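Side-chain contacts in putative Acetyltransferase from the GNAT family (Novosphingobium aromaticivorans DSM 12444, PDB 3EC4), which is a putative GNAT-family acetyltransferase, probably transferring an acyl group other than an aminoacyl group: residues M151-N156 with V192-S197; N156-S161 with A184-R189. All blocks are in the same frame, centred on the assembly; numbering follows the deposited sequence.

Contact 1: residues M151-N156 with V192-S197; sequences MRPAPN and VPYLHS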
loop_
_atom_site.group_PDB
_atom_site.type_symbol
_atom_site.label_atom_id
_atom_site.label_comp_id
_atom_site.label_asym_id
_atom_site.label_seq_id
_atom_site.Cartn_x
_atom_site.Cartn_y
_atom_site.Cartn_z
HETATM N N MSE A 151 3.796 3.398 1.468
HETATM C CA MSE A 151 5.064 3.173 2.173
HETATM C C MSE A 151 6.265 3.785 1.450
HETATM O O MSE A 151 6.291 3.941 0.209
HETATM C CB MSE A 151 5.328 1.678 2.413
HETATM C CG MSE A 151 4.232 1.005 3.142
HETATM SE SE MSE A 151 4.699 -0.797 3.657
HETATM C CE MSE A 151 2.933 -1.590 3.348
ATOM N N ARG A 152 7.265 4.135 2.244
ATOM C CA ARG A 152 8.500 4.703 1.729
ATOM C C ARG A 152 9.677 3.992 2.384
ATOM O O ARG A 152 10.167 4.441 3.391
ATOM C CB ARG A 152 8.555 6.197 2.015
ATOM C CG ARG A 152 7.495 6.972 1.221
ATOM C CD ARG A 152 7.359 8.387 1.685
ATOM N NE ARG A 152 6.313 9.042 0.935
ATOM C CZ ARG A 152 6.473 9.632 -0.237
ATOM N NH1 ARG A 152 7.679 9.777 -0.759
ATOM N NH2 ARG A 152 5.410 10.144 -0.859
ATOM N N PRO A 153 10.088 2.836 1.815
ATOM C CA PRO A 153 11.138 1.992 2.388
ATOM C C PRO A 153 12.553 2.608 2.451
ATOM O O PRO A 153 13.391 2.142 3.205
ATOM C CB PRO A 153 11.089 0.738 1.509
ATOM C CG PRO A 153 9.666 0.708 0.961
ATOM C CD PRO A 153 9.447 2.188 0.657
ATOM N N ALA A 154 12.787 3.607 1.610
ATOM C CA ALA A 154 13.965 4.442 1.612
ATOM C C ALA A 154 13.598 5.814 1.024
ATOM O O ALA A 154 12.567 5.946 0.342
ATOM C CB ALA A 154 15.107 3.787 0.810
ATOM N N PRO A 155 14.416 6.849 1.290
ATOM C CA PRO A 155 14.074 8.181 0.797
ATOM C C PRO A 155 13.711 8.274 -0.687
ATOM O O PRO A 155 12.828 9.057 -1.031
ATOM C CB PRO A 155 15.315 9.008 1.140
ATOM C CG PRO A 155 15.815 8.339 2.398
ATOM C CD PRO A 155 15.663 6.871 2.064
ATOM N N ASN A 156 14.346 7.476 -1.546
ATOM C CA ASN A 156 14.089 7.539 -2.994
ATOM C C ASN A 156 13.081 6.488 -3.514
ATOM O O ASN A 156 13.011 6.267 -4.717
ATOM C CB ASN A 156 15.408 7.331 -3.726
ATOM C CG ASN A 156 15.892 5.902 -3.612
ATOM O OD1 ASN A 156 15.808 5.273 -2.538
ATOM N ND2 ASN A 156 16.349 5.362 -4.719
ATOM N N VAL A 192 11.498 6.867 -7.017
ATOM C CA VAL A 192 11.144 5.759 -7.840
ATOM C C VAL A 192 9.841 5.096 -7.293
ATOM O O VAL A 192 9.776 4.647 -6.106
ATOM C CB VAL A 192 12.303 4.706 -7.879
ATOM C CG1 VAL A 192 11.849 3.438 -8.639
ATOM C CG2 VAL A 192 13.657 5.274 -8.418
ATOM N N PRO A 193 8.781 5.055 -8.128
ATOM C CA PRO A 193 7.563 4.352 -7.775
ATOM C C PRO A 193 7.757 2.867 -7.734
ATOM O O PRO A 193 8.503 2.319 -8.542
ATOM C CB PRO A 193 6.577 4.714 -8.915
ATOM C CG PRO A 193 7.172 5.928 -9.578
ATOM C CD PRO A 193 8.638 5.768 -9.424
ATOM N N TYR A 194 7.075 2.232 -6.797
ATOM C CA TYR A 194 6.901 0.775 -6.771
ATOM C C TYR A 194 5.495 0.440 -6.293
ATOM O O TYR A 194 4.796 1.282 -5.727
ATOM C CB TYR A 194 7.967 0.132 -5.876
ATOM C CG TYR A 194 7.647 0.176 -4.416
ATOM C CD1 TYR A 194 7.893 1.314 -3.669
ATOM C CD2 TYR A 194 7.164 -0.944 -3.772
ATOM C CE1 TYR A 194 7.579 1.346 -2.305
ATOM C CE2 TYR A 194 6.878 -0.931 -2.451
ATOM C CZ TYR A 194 7.087 0.234 -1.714
ATOM O OH TYR A 194 6.799 0.243 -0.367
ATOM N N LEU A 195 5.076 -0.803 -6.491
ATOM C CA LEU A 195 3.785 -1.250 -6.031
ATOM C C LEU A 195 3.794 -2.738 -5.916
ATOM O O LEU A 195 4.706 -3.398 -6.367
ATOM C CB LEU A 195 2.667 -0.789 -6.967
ATOM C CG LEU A 195 2.753 -1.228 -8.448
ATOM C CD1 LEU A 195 2.295 -2.674 -8.632
ATOM C CD2 LEU A 195 1.964 -0.276 -9.381
ATOM N N HIS A 196 2.782 -3.254 -5.255
ATOM C CA HIS A 196 2.510 -4.681 -5.239
ATOM C C HIS A 196 1.195 -4.944 -5.929
ATOM O O HIS A 196 0.226 -4.186 -5.737
ATOM C CB HIS A 196 2.412 -5.235 -3.802
ATOM C CG HIS A 196 3.688 -5.127 -3.019
ATOM N ND1 HIS A 196 3.925 -4.111 -2.121
ATOM C CD2 HIS A 196 4.815 -5.888 -3.028
ATOM C CE1 HIS A 196 5.134 -4.253 -1.602
ATOM N NE2 HIS A 196 5.686 -5.333 -2.125
ATOM N N SER A 197 1.140 -6.014 -6.714
ATOM C CA SER A 197 -0.120 -6.571 -7.194
ATOM C C SER A 197 -0.279 -7.937 -6.572
ATOM O O SER A 197 0.709 -8.574 -6.346
ATOM C CB SER A 197 -0.047 -6.762 -8.697
ATOM O OG SER A 197 -1.276 -7.233 -9.254
#
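Tyr194 reaches from strand 192-198 to the loop at 151-156 and meets Met151 and Pro153 there. Its CG sits between the backbone N and the carbonyl carbon (chi1 81°), and from CB the ring heads toward the loop. Contact begins at CE1, which lies 3.6 Å from Pro153 CD. The same CE1 also comes near Met151 O. CZ packs on Pro153 CG at 3.7 Å. The two side chains come from opposite directions, and Pro153 CD lies oblique to the ring. At the tip, the hydroxyl OH is 3.2 Å from Pro153 CG and 3.5 Å from Met151 CB. His196 CE1 lies in the ring plane, at the edge. Pro11 of helix 11-17 packs against both Pro153 and Tyr194. A serine in place of Tyr194 would probably open a gap beside Pro153 and Met151 CB, and the loop would lose its main packing partner on this strand.

The second tie is a backbone bond. Val192 N donates to Asn156 O at 2.8 Å, and the N-H...O angle is nearly straight at 177°. The donor sits above the carbonyl plane, 37° out of it. Val192 CB leans on the same oxygen at 3.6 Å. Val192 N therefore meets the chain just before strand 157-165 begins. Further backbone bonds join Val192 and Tyr194 to Ala158. The bond from Val192 starts the parallel pairing of strands 157-165 and 192-198 in the GNAT fold, and the hairpin loop packs against the tyrosine beside it.

Contact 2: residues N156-S161 with A184-R189; sequences NLAEVS and AGMAAR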
loop_
_atom_site.group_PDB
_atom_site.type_symbol
_atom_site.label_atom_id
_atom_site.label_comp_id
_atom_site.label_asym_id
_atom_site.label_seq_id
_atom_site.Cartn_x
_atom_site.Cartn_y
_atom_site.Cartn_z
ATOM N N ASN A 156 14.346 7.476 -1.546
ATOM C CA ASN A 156 14.089 7.539 -2.994
ATOM C C ASN A 156 13.081 6.488 -3.514
ATOM O O ASN A 156 13.011 6.267 -4.717
ATOM C CB ASN A 156 15.408 7.331 -3.726
ATOM C CG ASN A 156 15.892 5.902 -3.612
ATOM O OD1 ASN A 156 15.808 5.273 -2.538
ATOM N ND2 ASN A 156 16.349 5.362 -4.719
ATOM N N LEU A 157 12.338 5.832 -2.617
ATOM C CA LEU A 157 11.312 4.854 -3.010
ATOM C C LEU A 157 9.960 5.262 -2.432
ATOM O O LEU A 157 9.880 5.707 -1.298
ATOM C CB LEU A 157 11.668 3.438 -2.500
ATOM C CG LEU A 157 12.964 2.867 -3.090
ATOM C CD1 LEU A 157 13.490 1.687 -2.265
ATOM C CD2 LEU A 157 12.654 2.487 -4.540
ATOM N N ALA A 158 8.892 5.070 -3.212
ATOM C CA ALA A 158 7.559 5.477 -2.791
ATOM C C ALA A 158 6.528 4.534 -3.390
ATOM O O ALA A 158 6.580 4.258 -4.577
ATOM C CB ALA A 158 7.270 6.912 -3.206
ATOM N N GLU A 159 5.592 4.085 -2.560
ATOM C CA GLU A 159 4.589 3.131 -2.976
ATOM C C GLU A 159 3.329 3.780 -3.550
ATOM O O GLU A 159 2.730 4.645 -2.935
ATOM C CB GLU A 159 4.191 2.264 -1.776
ATOM C CG GLU A 159 3.369 1.037 -2.173
ATOM C CD GLU A 159 2.919 0.232 -0.979
ATOM O OE1 GLU A 159 2.849 0.826 0.111
ATOM O OE2 GLU A 159 2.594 -0.977 -1.154
ATOM N N VAL A 160 2.918 3.315 -4.722
ATOM C CA VAL A 160 1.569 3.566 -5.250
ATOM C C VAL A 160 0.533 2.631 -4.619
ATOM O O VAL A 160 0.723 1.422 -4.611
ATOM C CB VAL A 160 1.536 3.386 -6.774
ATOM C CG1 VAL A 160 0.151 3.738 -7.295
ATOM C CG2 VAL A 160 2.641 4.309 -7.412
ATOM N N SER A 161 -0.525 3.208 -4.034
ATOM C CA SER A 161 -1.535 2.442 -3.252
ATOM C C SER A 161 -2.914 3.133 -3.303
ATOM O O SER A 161 -3.047 4.286 -3.752
ATOM C CB SER A 161 -1.109 2.225 -1.789
ATOM O OG SER A 161 -1.828 1.143 -1.170
ATOM N N ALA A 184 3.927 10.897 -11.428
ATOM C CA ALA A 184 4.444 12.185 -11.846
ATOM C C ALA A 184 4.966 12.955 -10.633
ATOM O O ALA A 184 6.031 13.596 -10.691
ATOM C CB ALA A 184 3.363 12.944 -12.553
ATOM N N GLY A 185 4.222 12.907 -9.532
ATOM C CA GLY A 185 4.616 13.638 -8.316
ATOM C C GLY A 185 5.860 13.016 -7.719
ATOM O O GLY A 185 6.795 13.721 -7.318
HETATM N N MSE A 186 5.875 11.677 -7.671
HETATM C CA MSE A 186 7.072 10.936 -7.239
HETATM C C MSE A 186 8.299 11.312 -8.099
HETATM O O MSE A 186 9.352 11.738 -7.588
HETATM C CB MSE A 186 6.812 9.440 -7.281
HETATM C CG MSE A 186 5.769 9.038 -6.239
HETATM SE SE MSE A 186 5.331 7.181 -6.494
HETATM C CE MSE A 186 4.112 6.960 -5.024
ATOM N N ALA A 187 8.110 11.256 -9.406
ATOM C CA ALA A 187 9.135 11.686 -10.357
ATOM C C ALA A 187 9.662 13.083 -10.097
ATOM O O ALA A 187 10.881 13.289 -10.134
ATOM C CB ALA A 187 8.611 11.569 -11.790
ATOM N N ALA A 188 8.765 14.051 -9.868
ATOM C CA ALA A 188 9.117 15.421 -9.608
ATOM C C ALA A 188 10.086 15.511 -8.421
ATOM O O ALA A 188 11.002 16.328 -8.450
ATOM C CB ALA A 188 7.897 16.297 -9.334
ATOM N N ARG A 189 9.873 14.657 -7.407
ATOM C CA ARG A 189 10.719 14.609 -6.219
ATOM C C ARG A 189 11.943 13.685 -6.358
ATOM O O ARG A 189 12.740 13.562 -5.440
ATOM C CB ARG A 189 9.866 14.187 -4.982
ATOM C CG ARG A 189 8.739 15.116 -4.633
ATOM C CD ARG A 189 8.039 14.792 -3.323
ATOM N NE ARG A 189 7.531 13.419 -3.325
ATOM C CZ ARG A 189 6.305 13.039 -3.635
ATOM N NH1 ARG A 189 5.333 13.895 -3.893
ATOM N NH2 ARG A 189 6.022 11.741 -3.657
#
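Glu159 OE1 is gripped twice, by a salt bridge from Arg150 NE and a hydrogen bond from Met151 N. Its side chain points away from the helix at 184-188. The backbone of Glu159 faces the other way and touches that helix through Met186. Glu159 O lies 3.4 Å from Met186 CE. Met186 is a selenomethionine, and it carries the whole contact. Its CG is anti to the carbonyl carbon, and beyond CG the chain is extended (chi2 173°, chi3 177°). This stretched chain spans the space between helix and strand. Along it, CG lies 4.0 Å from Ala158 CB. SE is next, 3.7 Å from Ala158 O. CE, at the tip, packs on Ala158 CB at 3.6 Å. It also meets Val160 CG2 at 3.9 Å, where the two side chains cross obliquely.

The helix and strand axes approach to 9.8 Å and run almost antiparallel, at 173°. That is the return course of a beta-alpha-beta crossover, in which helix 174-188 covers one face of the sheet. Met186 also touches Pro193 on the next strand. Arg189, at the end of the segment, makes salt bridges with Glu191 and Glu149.

All the touching residues are buried, and no hydrogen bond crosses between the segments. Van der Waals packing of one extended side chain on strand backbone and small apolar groups therefore joins them.

Contacts 1 and 2 share Asn156, and their centres lie about 7 Å apart. Strand 157-165 belongs to contact 2 and bonds to both segments of contact 1. Its Glu159 N is 2.9 Å from Met151 O, a probable hydrogen bond to the loop. Its Val160 N is 2.9 Å from Tyr194 O, a probable bond to the neighbouring strand. Contact 2 lies within the crossover, and contact 1 packs the hairpin loop leading into its first strand against its second strand. In GNAT relatives the turn from this first strand into the following helix binds the acetyl-CoA pyrophosphate. The contacts sit at the opposite ends of strand and helix from that turn, and no cofactor-binding role is assigned to their residues.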